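Local coordinates for protein MHC I-like leukocyte 2 long form (PDB 6A97) that binds heparan sulfate proteoglycans on the surface of fibroblasts and belongs to the MHC class I family, at residues N28-S33 / T112-L117; I46-E51 / Q187-S192; G95-V100 / G129-G134; C221-L226 / C278-G283; L233-D238 / A262-R267. All coordinates share one frame; numbering follows the deposited sequence.

Contact 1 of 5, residues N28-S33 / T112-L117; sequences NVRAHS and TLQATL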
# COMPACT_ATOMS: atom_id res chain seq x y z
N ASN A 28 26.23 -4.68 -5.10
CA ASN A 28 25.93 -6.10 -5.12
C ASN A 28 26.99 -6.82 -5.95
O ASN A 28 27.08 -6.64 -7.17
CB ASN A 28 24.53 -6.36 -5.68
CG ASN A 28 23.46 -6.22 -4.62
OD1 ASN A 28 23.73 -5.78 -3.50
ND2 ASN A 28 22.23 -6.59 -4.96
N VAL A 29 27.81 -7.62 -5.28
CA VAL A 29 28.95 -8.27 -5.91
C VAL A 29 28.75 -9.77 -5.96
O VAL A 29 28.28 -10.38 -4.99
CB VAL A 29 30.27 -7.96 -5.16
CG1 VAL A 29 31.46 -8.61 -5.86
CG2 VAL A 29 30.48 -6.46 -5.03
N ARG A 30 29.09 -10.39 -7.08
CA ARG A 30 29.03 -11.84 -7.18
C ARG A 30 30.16 -12.39 -8.03
O ARG A 30 30.46 -11.86 -9.09
CB ARG A 30 27.68 -12.27 -7.76
CG ARG A 30 27.62 -13.74 -8.12
CD ARG A 30 26.20 -14.17 -8.38
NE ARG A 30 25.59 -13.43 -9.48
CZ ARG A 30 25.56 -13.86 -10.74
NH1 ARG A 30 26.09 -15.03 -11.06
NH2 ARG A 30 24.98 -13.12 -11.68
N ALA A 31 30.80 -13.46 -7.55
CA ALA A 31 31.80 -14.18 -8.34
C ALA A 31 31.12 -15.14 -9.30
O ALA A 31 30.22 -15.89 -8.92
CB ALA A 31 32.76 -14.93 -7.44
N HIS A 32 31.57 -15.14 -10.56
CA HIS A 32 30.98 -16.00 -11.57
C HIS A 32 31.35 -17.46 -11.33
O HIS A 32 30.49 -18.34 -11.37
CB HIS A 32 31.43 -15.57 -12.97
CG HIS A 32 30.76 -14.33 -13.45
ND1 HIS A 32 29.41 -14.27 -13.74
CD2 HIS A 32 31.25 -13.09 -13.70
CE1 HIS A 32 29.10 -13.05 -14.14
NE2 HIS A 32 30.20 -12.31 -14.13
N SER A 33 32.63 -17.70 -11.08
CA SER A 33 33.12 -19.03 -10.73
C SER A 33 34.39 -18.89 -9.90
O SER A 33 35.25 -18.07 -10.21
CB SER A 33 33.38 -19.87 -11.97
OG SER A 33 34.61 -19.52 -12.57
N THR A 112 28.52 -20.57 -4.91
CA THR A 112 28.19 -19.18 -5.20
C THR A 112 28.61 -18.24 -4.07
O THR A 112 28.10 -18.33 -2.96
CB THR A 112 26.68 -19.00 -5.44
OG1 THR A 112 26.21 -20.01 -6.34
CG2 THR A 112 26.38 -17.61 -6.01
N LEU A 113 29.54 -17.33 -4.37
CA LEU A 113 29.95 -16.31 -3.41
C LEU A 113 29.37 -14.95 -3.77
O LEU A 113 29.55 -14.47 -4.89
CB LEU A 113 31.48 -16.22 -3.33
CG LEU A 113 32.03 -15.21 -2.32
CD1 LEU A 113 31.69 -15.64 -0.88
CD2 LEU A 113 33.53 -15.04 -2.51
N GLN A 114 28.67 -14.34 -2.81
CA GLN A 114 28.04 -13.04 -3.02
C GLN A 114 28.43 -12.07 -1.92
O GLN A 114 28.76 -12.47 -0.81
CB GLN A 114 26.52 -13.16 -3.05
CG GLN A 114 25.96 -14.02 -4.19
CD GLN A 114 24.51 -14.41 -3.95
OE1 GLN A 114 24.22 -15.50 -3.46
NE2 GLN A 114 23.59 -13.51 -4.30
N ALA A 115 28.37 -10.78 -2.24
CA ALA A 115 28.58 -9.76 -1.23
C ALA A 115 27.61 -8.62 -1.46
O ALA A 115 27.34 -8.26 -2.60
CB ALA A 115 30.02 -9.26 -1.25
N THR A 116 27.08 -8.05 -0.39
CA THR A 116 26.39 -6.79 -0.52
C THR A 116 26.99 -5.84 0.49
O THR A 116 27.27 -6.21 1.63
CB THR A 116 24.86 -6.92 -0.34
OG1 THR A 116 24.25 -5.66 -0.64
CG2 THR A 116 24.46 -7.35 1.09
N LEU A 117 27.22 -4.60 0.07
CA LEU A 117 27.92 -3.66 0.93
C LEU A 117 27.62 -2.25 0.51
O LEU A 117 27.12 -2.02 -0.60
CB LEU A 117 29.42 -3.95 0.91
CG LEU A 117 30.20 -3.76 -0.40
CD1 LEU A 117 30.93 -2.41 -0.44
CD2 LEU A 117 31.13 -4.93 -0.68
O HOH W 1 30.59 -17.86 -7.00
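V29 and A115 form an antiparallel hydrogen-bonded pair: V29 N donates to A115 O at 2.8 Å, and A115 N returns a bond to V29 O. A third backbone bond runs from A31 N to L113 O at 3.1 Å. Beyond it a water bridges the two chain segments, donating to A31 O and accepting from L113 N.

On the face carrying N28, R30, Q114 and T116, the side chains of N28 and T116 lie abreast. With OG1 anti to the backbone N of T116 (chi1 -174°), the hydroxyl lies beside N28 OD1 and donates to it at 2.9 Å; R26 NH2 also bonds to this OG1. R30 and Q114 run alongside each other with their end planes nearly perpendicular, touching through CD and CG; Q114 NE2 reaches the backbone of another protein chain.

Apolar packing takes the opposite face, where V29 CB meets A115 CB at 4.1 Å. The pairing joins the alpha-1 and alpha-2 halves of the MHC class I platform sheet.

Contact 2 of 5, residues I46-E51 / Q187-S192; sequences IYVDEE and QRYLAS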
# COMPACT_ATOMS: atom_id res chain seq x y z
N ILE A 46 25.90 -1.55 -9.03
CA ILE A 46 25.84 -0.45 -8.08
C ILE A 46 24.46 0.20 -8.09
O ILE A 46 23.97 0.63 -9.15
CB ILE A 46 26.91 0.61 -8.40
CG1 ILE A 46 28.31 0.03 -8.18
CG2 ILE A 46 26.71 1.84 -7.54
CD1 ILE A 46 29.40 1.06 -8.31
N TYR A 47 23.85 0.27 -6.92
CA TYR A 47 22.52 0.85 -6.76
C TYR A 47 22.55 2.14 -5.94
O TYR A 47 23.12 2.17 -4.85
CB TYR A 47 21.57 -0.15 -6.08
CG TYR A 47 21.35 -1.41 -6.88
CD1 TYR A 47 20.21 -1.55 -7.67
CD2 TYR A 47 22.28 -2.44 -6.87
CE1 TYR A 47 20.00 -2.69 -8.41
CE2 TYR A 47 22.08 -3.59 -7.61
CZ TYR A 47 20.94 -3.70 -8.38
OH TYR A 47 20.73 -4.84 -9.12
N VAL A 48 21.94 3.19 -6.47
CA VAL A 48 21.72 4.41 -5.71
C VAL A 48 20.23 4.56 -5.44
O VAL A 48 19.43 4.63 -6.38
CB VAL A 48 22.24 5.66 -6.43
CG1 VAL A 48 22.18 6.87 -5.51
CG2 VAL A 48 23.66 5.43 -6.91
N ASP A 49 19.86 4.58 -4.16
CA ASP A 49 18.47 4.67 -3.74
C ASP A 49 17.64 3.57 -4.40
O ASP A 49 16.55 3.83 -4.92
CB ASP A 49 17.90 6.06 -4.06
CG ASP A 49 18.63 7.17 -3.32
OD1 ASP A 49 19.22 6.88 -2.25
OD2 ASP A 49 18.63 8.32 -3.80
N GLU A 50 18.20 2.36 -4.38
CA GLU A 50 17.59 1.14 -4.92
C GLU A 50 17.52 1.09 -6.45
O GLU A 50 17.02 0.12 -7.01
CB GLU A 50 16.17 0.94 -4.35
CG GLU A 50 16.05 1.16 -2.84
CD GLU A 50 16.93 0.22 -2.04
OE1 GLU A 50 17.47 0.66 -1.01
OE2 GLU A 50 17.07 -0.95 -2.45
N GLU A 51 18.02 2.12 -7.14
CA GLU A 51 18.03 2.11 -8.60
C GLU A 51 19.40 1.77 -9.18
O GLU A 51 20.41 2.35 -8.80
CB GLU A 51 17.57 3.46 -9.15
CG GLU A 51 16.17 3.85 -8.72
CD GLU A 51 15.15 2.77 -9.05
OE1 GLU A 51 14.51 2.24 -8.11
OE2 GLU A 51 15.00 2.45 -10.25
N GLN A 187 28.11 10.72 -2.43
CA GLN A 187 27.95 12.16 -2.56
C GLN A 187 28.18 12.60 -4.01
O GLN A 187 27.44 13.41 -4.55
CB GLN A 187 28.91 12.90 -1.63
CG GLN A 187 28.42 14.28 -1.24
CD GLN A 187 27.02 14.24 -0.66
OE1 GLN A 187 26.78 13.64 0.39
NE2 GLN A 187 26.08 14.88 -1.35
N ARG A 188 29.22 12.04 -4.63
CA ARG A 188 29.53 12.37 -6.01
C ARG A 188 28.42 11.87 -6.94
O ARG A 188 28.03 12.57 -7.87
CB ARG A 188 30.89 11.77 -6.40
CG ARG A 188 31.52 12.41 -7.62
CD ARG A 188 32.88 11.80 -7.93
NE ARG A 188 32.79 10.36 -8.18
CZ ARG A 188 33.22 9.42 -7.34
NH1 ARG A 188 33.79 9.77 -6.19
NH2 ARG A 188 33.10 8.14 -7.66
N TYR A 189 27.90 10.67 -6.67
CA TYR A 189 26.80 10.11 -7.45
C TYR A 189 25.53 10.96 -7.34
O TYR A 189 24.85 11.20 -8.34
CB TYR A 189 26.47 8.68 -7.02
CG TYR A 189 27.53 7.64 -7.31
CD1 TYR A 189 28.56 7.90 -8.20
CD2 TYR A 189 27.47 6.40 -6.71
CE1 TYR A 189 29.52 6.93 -8.48
CE2 TYR A 189 28.42 5.43 -6.98
CZ TYR A 189 29.44 5.70 -7.86
OH TYR A 189 30.38 4.72 -8.11
N LEU A 190 25.20 11.38 -6.12
CA LEU A 190 23.98 12.14 -5.87
C LEU A 190 23.97 13.47 -6.61
O LEU A 190 22.93 13.93 -7.06
CB LEU A 190 23.79 12.38 -4.37
CG LEU A 190 23.30 11.17 -3.57
CD1 LEU A 190 23.29 11.46 -2.08
CD2 LEU A 190 21.91 10.76 -4.06
N ALA A 191 25.15 14.08 -6.74
CA ALA A 191 25.28 15.33 -7.48
C ALA A 191 24.98 15.12 -8.97
O ALA A 191 24.23 15.88 -9.57
CB ALA A 191 26.67 15.91 -7.30
N SER A 192 25.55 14.06 -9.54
CA SER A 192 25.34 13.72 -10.94
C SER A 192 23.91 13.28 -11.22
O SER A 192 23.47 13.29 -12.37
CB SER A 192 26.32 12.63 -11.37
OG SER A 192 27.66 12.99 -11.09
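Y189 lays the CD2–CE2 side of its ring against two side chains of strand 42-48. V48 CG2 approaches CD2 of Y189 to 3.9 Å, and I46 CG2 lies 4.0 Å from its CE2, both methyls arriving obliquely to the ring. Further out, I46 CD1 comes to 3.8 Å from the Y189 OH, the two side chains crossing at about a right angle. With Y189 CG anti to its carbonyl carbon (chi1 -68°), the phenol drops from the helix toward the sheet.

Here the alpha-2 helix 171-193 lies over the sheet of the MHC class I platform; the local strand and helix axes are 10.4 Å apart and cross at -63°, and side chains alone bridge the gap. F53 of the next strand meets the Y189 ring edge-to-face.

V48 divides its methyls between neighbours, CG1 turning to L190 CD2 at 4.2 Å. That same L190 CD2 also lies 4.1 Å from D49 OD2, in the type I' turn from V48 to E51. The carboxylate of D49 is held by H23 ND1 and the backbone N of T24.

Contact 3 of 5, residues G95-V100 / G129-G134; sequences GMMAEV and GFWHLG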
# COMPACT_ATOMS: atom_id res chain seq x y z
N GLY A 95 40.78 -7.17 -3.89
CA GLY A 95 41.89 -7.24 -2.95
C GLY A 95 41.43 -7.58 -1.54
O GLY A 95 41.97 -8.48 -0.90
N MET A 96 40.41 -6.87 -1.07
CA MET A 96 39.91 -7.09 0.28
C MET A 96 39.34 -8.50 0.47
O MET A 96 39.47 -9.09 1.54
CB MET A 96 38.84 -6.05 0.63
CG MET A 96 39.43 -4.74 1.10
SD MET A 96 38.17 -3.58 1.65
CE MET A 96 37.63 -2.90 0.08
N MET A 97 38.73 -9.04 -0.58
CA MET A 97 38.05 -10.33 -0.49
C MET A 97 38.89 -11.47 -1.05
O MET A 97 38.39 -12.59 -1.22
CB MET A 97 36.71 -10.26 -1.21
CG MET A 97 35.62 -9.56 -0.39
SD MET A 97 33.99 -9.61 -1.14
CE MET A 97 34.20 -8.43 -2.47
N ALA A 98 40.16 -11.19 -1.33
CA ALA A 98 41.05 -12.15 -1.97
C ALA A 98 41.20 -13.45 -1.18
O ALA A 98 41.18 -14.53 -1.75
CB ALA A 98 42.43 -11.51 -2.19
N GLU A 99 41.34 -13.34 0.14
CA GLU A 99 41.59 -14.52 0.95
C GLU A 99 40.33 -15.37 1.09
O GLU A 99 40.41 -16.60 1.06
CB GLU A 99 42.14 -14.13 2.32
CG GLU A 99 43.29 -15.01 2.79
CD GLU A 99 44.61 -14.70 2.08
OE1 GLU A 99 44.62 -13.86 1.16
OE2 GLU A 99 45.63 -15.32 2.45
N VAL A 100 39.17 -14.73 1.21
CA VAL A 100 37.91 -15.47 1.23
C VAL A 100 37.73 -16.21 -0.10
O VAL A 100 37.37 -17.39 -0.12
CB VAL A 100 36.70 -14.55 1.49
CG1 VAL A 100 35.40 -15.29 1.19
CG2 VAL A 100 36.72 -14.06 2.93
N GLY A 129 27.37 2.34 7.55
CA GLY A 129 27.92 1.39 6.60
C GLY A 129 27.51 -0.04 6.88
O GLY A 129 27.09 -0.37 7.99
N PHE A 130 27.62 -0.90 5.87
CA PHE A 130 27.30 -2.31 6.02
C PHE A 130 28.10 -3.16 5.05
O PHE A 130 28.51 -2.68 3.99
CB PHE A 130 25.79 -2.56 5.83
CG PHE A 130 25.28 -2.20 4.46
CD1 PHE A 130 24.85 -0.91 4.17
CD2 PHE A 130 25.21 -3.16 3.46
CE1 PHE A 130 24.38 -0.58 2.91
CE2 PHE A 130 24.73 -2.84 2.20
CZ PHE A 130 24.32 -1.55 1.92
N TRP A 131 28.32 -4.42 5.41
CA TRP A 131 29.01 -5.36 4.53
C TRP A 131 28.66 -6.80 4.91
O TRP A 131 29.00 -7.26 6.00
CB TRP A 131 30.52 -5.14 4.58
CG TRP A 131 31.30 -5.84 3.51
CD1 TRP A 131 30.99 -7.02 2.90
CD2 TRP A 131 32.52 -5.38 2.91
NE1 TRP A 131 31.95 -7.33 1.96
CE2 TRP A 131 32.90 -6.34 1.94
CE3 TRP A 131 33.34 -4.26 3.09
CZ2 TRP A 131 34.05 -6.22 1.17
CZ3 TRP A 131 34.48 -4.14 2.32
CH2 TRP A 131 34.83 -5.11 1.37
N HIS A 132 27.96 -7.48 4.01
CA HIS A 132 27.58 -8.88 4.22
C HIS A 132 28.12 -9.77 3.12
O HIS A 132 28.19 -9.36 1.96
CB HIS A 132 26.06 -9.02 4.29
CG HIS A 132 25.39 -8.05 5.22
ND1 HIS A 132 25.25 -8.29 6.57
CD2 HIS A 132 24.83 -6.84 4.99
CE1 HIS A 132 24.63 -7.26 7.13
NE2 HIS A 132 24.36 -6.37 6.19
N LEU A 133 28.50 -10.99 3.47
CA LEU A 133 28.86 -12.00 2.48
C LEU A 133 27.83 -13.12 2.51
O LEU A 133 27.28 -13.45 3.57
CB LEU A 133 30.26 -12.56 2.73
CG LEU A 133 31.43 -11.58 2.74
CD1 LEU A 133 32.71 -12.31 3.11
CD2 LEU A 133 31.58 -10.92 1.39
N GLY A 134 27.59 -13.71 1.35
CA GLY A 134 26.67 -14.83 1.24
C GLY A 134 27.35 -15.97 0.51
O GLY A 134 28.11 -15.75 -0.44
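M96 meets W131 through CB, SD and CE. Its CB already lies 4.2 Å from CH2 of the W131 indole; the chain then runs on extended through CG, and SD comes within 3.7 Å of the same CH2 and almost as near to CZ3. The bend at the sulfur (chi3 -81°) keeps CE beside the ring, 3.8 Å from W131 CH2 and in the indole plane. The sulfur sits 76° off the normal of the six-membered ring, making an edge-on Met-aromatic contact.

M97 approaches a neighbouring part of the rim. Its CG is 4.0 Å from W131 CZ2, and its SD is likewise at the indole edge, 90° off the normal of the five-membered ring. The same sulfur meets L133 CD2 at 3.7 Å as the two side chains pass in opposite directions. V100 CG2 extends the apolar patch to L133 CD1 at 4.4 Å.

M97 stands at the break between helices 75-96 and 98-104, so residues from both helices rest on strand 127-135 of the platform sheet. W150 packs edge-to-face with W131, while P169 touches both methionines. No hydrogen bond crosses between the two segments: the junction depends on shape and dispersion, with polarisable sulfurs set along the C-H rim of the indole, consistent with a favourable electrostatic term as well.

Contact 4 of 5, residues C221-L226 / C278-G283; sequences CRAFNL and CNLRHG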
# COMPACT_ATOMS: atom_id res chain seq x y z
N CYS A 221 -6.58 -4.77 -10.43
CA CYS A 221 -6.14 -3.39 -10.38
C CYS A 221 -4.64 -3.31 -10.66
O CYS A 221 -3.85 -3.99 -10.01
CB CYS A 221 -6.46 -2.78 -9.02
SG CYS A 221 -5.89 -1.09 -8.84
N ARG A 222 -4.26 -2.50 -11.64
CA ARG A 222 -2.84 -2.30 -11.96
C ARG A 222 -2.46 -0.83 -11.85
O ARG A 222 -3.18 0.05 -12.33
CB ARG A 222 -2.52 -2.81 -13.36
CG ARG A 222 -2.71 -4.30 -13.54
CD ARG A 222 -2.44 -4.70 -14.99
NE ARG A 222 -1.01 -4.61 -15.31
CZ ARG A 222 -0.49 -4.86 -16.50
NH1 ARG A 222 -1.27 -5.22 -17.52
NH2 ARG A 222 0.82 -4.75 -16.69
N ALA A 223 -1.31 -0.57 -11.22
CA ALA A 223 -0.77 0.78 -11.15
C ALA A 223 0.48 0.86 -12.02
O ALA A 223 1.36 0.03 -11.90
CB ALA A 223 -0.45 1.15 -9.71
N PHE A 224 0.53 1.85 -12.91
CA PHE A 224 1.66 2.03 -13.81
C PHE A 224 2.41 3.32 -13.51
O PHE A 224 1.89 4.21 -12.83
CB PHE A 224 1.21 2.06 -15.27
CG PHE A 224 0.56 0.79 -15.74
CD1 PHE A 224 -0.79 0.58 -15.54
CD2 PHE A 224 1.30 -0.19 -16.39
CE1 PHE A 224 -1.40 -0.58 -15.98
CE2 PHE A 224 0.70 -1.36 -16.83
CZ PHE A 224 -0.65 -1.55 -16.62
N ASN A 225 3.62 3.41 -14.03
CA ASN A 225 4.38 4.66 -14.05
C ASN A 225 4.74 5.14 -12.66
O ASN A 225 4.67 6.34 -12.38
CB ASN A 225 3.61 5.75 -14.80
CG ASN A 225 4.52 6.74 -15.49
OD1 ASN A 225 5.53 6.36 -16.08
ND2 ASN A 225 4.17 8.02 -15.41
N LEU A 226 5.09 4.21 -11.79
CA LEU A 226 5.58 4.55 -10.47
C LEU A 226 7.05 4.93 -10.58
O LEU A 226 7.84 4.19 -11.16
CB LEU A 226 5.38 3.38 -9.50
CG LEU A 226 3.95 2.82 -9.50
CD1 LEU A 226 3.84 1.59 -8.62
CD2 LEU A 226 2.95 3.89 -9.08
N CYS A 278 -10.52 0.45 -6.37
CA CYS A 278 -9.09 0.28 -6.10
C CYS A 278 -8.44 1.63 -5.80
O CYS A 278 -8.62 2.59 -6.54
CB CYS A 278 -8.39 -0.38 -7.29
SG CYS A 278 -6.64 -0.71 -6.99
N ASN A 279 -7.67 1.69 -4.73
CA ASN A 279 -7.03 2.94 -4.33
C ASN A 279 -5.51 2.81 -4.29
O ASN A 279 -4.96 2.00 -3.54
CB ASN A 279 -7.57 3.40 -2.98
CG ASN A 279 -7.03 4.76 -2.56
OD1 ASN A 279 -7.00 5.08 -1.36
ND2 ASN A 279 -6.61 5.56 -3.53
N LEU A 280 -4.84 3.61 -5.11
CA LEU A 280 -3.39 3.63 -5.14
C LEU A 280 -2.82 4.78 -4.32
O LEU A 280 -3.27 5.92 -4.44
CB LEU A 280 -2.87 3.74 -6.58
CG LEU A 280 -1.38 4.10 -6.70
CD1 LEU A 280 -0.49 2.91 -6.35
CD2 LEU A 280 -1.04 4.66 -8.09
N ARG A 281 -1.85 4.47 -3.47
CA ARG A 281 -1.03 5.49 -2.84
C ARG A 281 0.40 5.38 -3.35
O ARG A 281 1.02 4.32 -3.27
CB ARG A 281 -1.06 5.36 -1.31
CG ARG A 281 0.08 6.07 -0.60
CD ARG A 281 -0.14 7.58 -0.55
NE ARG A 281 1.01 8.29 -0.01
CZ ARG A 281 1.28 8.42 1.29
NH1 ARG A 281 0.48 7.88 2.20
NH2 ARG A 281 2.35 9.10 1.68
N HIS A 282 0.93 6.47 -3.90
CA HIS A 282 2.31 6.49 -4.36
C HIS A 282 2.87 7.89 -4.23
O HIS A 282 2.42 8.81 -4.91
CB HIS A 282 2.43 6.02 -5.81
CG HIS A 282 3.81 6.17 -6.37
ND1 HIS A 282 4.90 5.50 -5.86
CD2 HIS A 282 4.28 6.93 -7.39
CE1 HIS A 282 5.98 5.83 -6.55
NE2 HIS A 282 5.63 6.70 -7.48
N GLY A 283 3.87 8.05 -3.36
CA GLY A 283 4.44 9.35 -3.10
C GLY A 283 3.38 10.27 -2.52
O GLY A 283 2.75 9.96 -1.51
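The intersheet disulfide of the C1-set immunoglobulin domain joins these strands: C221 SG and C278 SG are bonded at 2.0 Å with a chi3 of -78°. With each sulfur anti to its own backbone N (chi1 178° in C221), the two meet between the sheets. The local strand axes are 8.2 Å apart at closest approach.

Along the same interior, A223 CB fits against the forked end of L280, with CD1 at 3.8 Å and CD2 slightly farther. L280 CD2 also touches L226 CD2. In this beta sandwich W235 of the strand 231-237 packs against C221, beside the disulfide.

At the far end L226 lays CD2 over one face of the H282 imidazole, 3.9 Å from the ring centroid and 22° off the normal, a CH-pi contact displaced toward the rim. Both ring nitrogens of H282 have polar partners: ND1 bonds to the carbonyl O of E230 and NE2 to the backbone N of Y227, which together fix the turn of the ring beneath the leucine.

Contact 5 of 5, residues L233-D238 / A262-R267; sequences LVWLQD and ARVSIR. With SO4 (sulfate ion), chain E.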
# COMPACT_ATOMS: atom_id res chain seq x y z
N LEU A 233 -1.53 -0.65 -2.84
CA LEU A 233 -2.81 -0.82 -3.50
C LEU A 233 -3.77 -1.47 -2.53
O LEU A 233 -3.41 -2.40 -1.81
CB LEU A 233 -2.67 -1.68 -4.76
CG LEU A 233 -2.06 -1.05 -6.01
CD1 LEU A 233 -1.85 -2.11 -7.07
CD2 LEU A 233 -2.96 0.06 -6.54
N VAL A 234 -5.00 -0.97 -2.49
CA VAL A 234 -6.02 -1.55 -1.64
C VAL A 234 -7.33 -1.66 -2.40
O VAL A 234 -7.74 -0.73 -3.09
CB VAL A 234 -6.22 -0.73 -0.33
CG1 VAL A 234 -6.46 0.74 -0.65
CG2 VAL A 234 -7.37 -1.29 0.49
N TRP A 235 -7.97 -2.82 -2.31
CA TRP A 235 -9.33 -2.98 -2.80
C TRP A 235 -10.29 -2.60 -1.69
O TRP A 235 -10.15 -3.07 -0.55
CB TRP A 235 -9.58 -4.41 -3.28
CG TRP A 235 -9.22 -4.63 -4.71
CD1 TRP A 235 -8.16 -5.34 -5.19
CD2 TRP A 235 -9.92 -4.13 -5.86
NE1 TRP A 235 -8.16 -5.32 -6.56
CE2 TRP A 235 -9.23 -4.59 -7.00
CE3 TRP A 235 -11.06 -3.35 -6.03
CZ2 TRP A 235 -9.64 -4.28 -8.29
CZ3 TRP A 235 -11.47 -3.04 -7.32
CH2 TRP A 235 -10.77 -3.51 -8.43
N LEU A 236 -11.27 -1.76 -2.02
CA LEU A 236 -12.22 -1.26 -1.04
C LEU A 236 -13.63 -1.71 -1.37
O LEU A 236 -14.07 -1.60 -2.52
CB LEU A 236 -12.16 0.27 -0.96
CG LEU A 236 -10.84 0.90 -0.53
CD1 LEU A 236 -10.83 2.39 -0.85
CD2 LEU A 236 -10.59 0.68 0.94
N GLN A 237 -14.35 -2.22 -0.38
CA GLN A 237 -15.76 -2.52 -0.54
C GLN A 237 -16.55 -1.68 0.45
O GLN A 237 -16.41 -1.85 1.67
CB GLN A 237 -16.05 -4.01 -0.33
CG GLN A 237 -17.53 -4.32 -0.28
CD GLN A 237 -17.83 -5.80 -0.35
OE1 GLN A 237 -17.07 -6.63 0.16
NE2 GLN A 237 -18.95 -6.15 -0.97
N ASP A 238 -17.37 -0.78 -0.07
CA ASP A 238 -18.10 0.19 0.75
C ASP A 238 -17.16 0.90 1.72
O ASP A 238 -17.44 0.96 2.92
CB ASP A 238 -19.24 -0.50 1.50
CG ASP A 238 -20.22 -1.18 0.57
OD1 ASP A 238 -20.54 -0.61 -0.49
OD2 ASP A 238 -20.68 -2.30 0.90
N ALA A 262 2.54 -2.24 -10.28
CA ALA A 262 2.04 -3.13 -9.24
C ALA A 262 0.68 -3.69 -9.62
O ALA A 262 0.02 -3.20 -10.54
CB ALA A 262 1.97 -2.40 -7.91
N ARG A 263 0.25 -4.73 -8.91
CA ARG A 263 -0.97 -5.44 -9.28
C ARG A 263 -1.60 -6.11 -8.06
O ARG A 263 -0.90 -6.69 -7.23
CB ARG A 263 -0.65 -6.47 -10.36
CG ARG A 263 -1.68 -7.56 -10.55
CD ARG A 263 -1.24 -8.53 -11.65
NE ARG A 263 0.04 -9.15 -11.34
CZ ARG A 263 0.80 -9.78 -12.23
NH1 ARG A 263 0.42 -9.88 -13.50
NH2 ARG A 263 1.95 -10.32 -11.86
N VAL A 264 -2.92 -6.00 -7.94
CA VAL A 264 -3.69 -6.73 -6.92
C VAL A 264 -5.01 -7.18 -7.52
O VAL A 264 -5.71 -6.39 -8.15
CB VAL A 264 -3.97 -5.87 -5.66
CG1 VAL A 264 -4.69 -6.70 -4.61
CG2 VAL A 264 -2.69 -5.32 -5.07
N SER A 265 -5.34 -8.45 -7.33
CA SER A 265 -6.60 -8.98 -7.82
C SER A 265 -7.47 -9.52 -6.70
O SER A 265 -6.97 -9.92 -5.65
CB SER A 265 -6.35 -10.08 -8.85
OG SER A 265 -5.79 -9.54 -10.04
N ILE A 266 -8.79 -9.52 -6.92
CA ILE A 266 -9.75 -10.15 -6.03
C ILE A 266 -10.81 -10.86 -6.85
O ILE A 266 -10.99 -10.55 -8.03
CB ILE A 266 -10.44 -9.14 -5.09
CG1 ILE A 266 -11.12 -8.03 -5.91
CG2 ILE A 266 -9.45 -8.54 -4.10
CD1 ILE A 266 -11.91 -7.05 -5.08
N ARG A 267 -11.52 -11.79 -6.23
CA ARG A 267 -12.63 -12.46 -6.89
C ARG A 267 -13.93 -12.08 -6.22
O ARG A 267 -14.05 -12.14 -5.00
CB ARG A 267 -12.44 -13.98 -6.88
CG ARG A 267 -11.29 -14.44 -7.77
CD ARG A 267 -10.41 -15.45 -7.05
NE ARG A 267 -9.00 -15.19 -7.31
CZ ARG A 267 -8.28 -14.29 -6.65
NH1 ARG A 267 -8.83 -13.57 -5.69
NH2 ARG A 267 -7.00 -14.12 -6.95
S SO4 E . -9.96 -13.58 -3.07
O1 SO4 E . -10.41 -12.27 -3.53
O2 SO4 E . -10.41 -13.81 -1.71
O3 SO4 E . -8.50 -13.64 -3.10
O4 SO4 E . -10.51 -14.60 -3.95
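W235 and I266 meet in the interior of the alpha-3 immunoglobulin sandwich, where strands 231-237 and 260-268 belong to opposed sheets. I266 CD1 sits over one face of the indole, 3.8 Å from the five-membered-ring centroid and 23° off its normal, in a CH-pi contact. CG2 of I266 adds a touch to W235 CD1 at 3.6 Å. The two methyls of V264 go to different partners: CG1 lies 3.8 Å from W235 CD1, while CG2 packs on L233 CB. L233 CD1 carries the packing on to A262 CB at 3.9 Å.

The polar atom of the indole is served at its edge. W235 NE1 donates to V264 O at 3.1 Å and 165°, with the oxygen in the indole plane; the donor, however, stands above the carbonyl plane, 63° out of it. This bond, with the methyls packed on the ring, restricts its rotation and gives the buried N-H a partner in the facing sheet.

At the outer end of 262-267 lies a sulfate, probably from the crystallisation liquor, which also bonds to T63 OG1 and the backbone N atoms of R61 and E62 of the second subunit. R267 N donates to sulfate O1 at 3.0 Å.

Contacts 1, 2 and 3 belong to the MHC class I platform, contacts 4 and 5 to the alpha-3 immunoglobulin domain. Contact 1 pairs two central strands of the platform sheet; contacts 2 and 3, with centres about 21 Å apart, set helices on that sheet. Contact 3 is about 9 Å from contact 1 between centres. Each of the three links alpha-1 to alpha-2; contact 1 alternates with contacts 2 and 3 along the chain, while contact 3 falls between the segments of contact 2. Contacts 4 and 5 follow, about 11 Å apart between centres, bridging the same two sheets, with contact 5 between the segments of contact 4. Contacts 2 and 4 do not touch, but E51 of contact 2 reaches R229 and Y260 of the immunoglobulin domain.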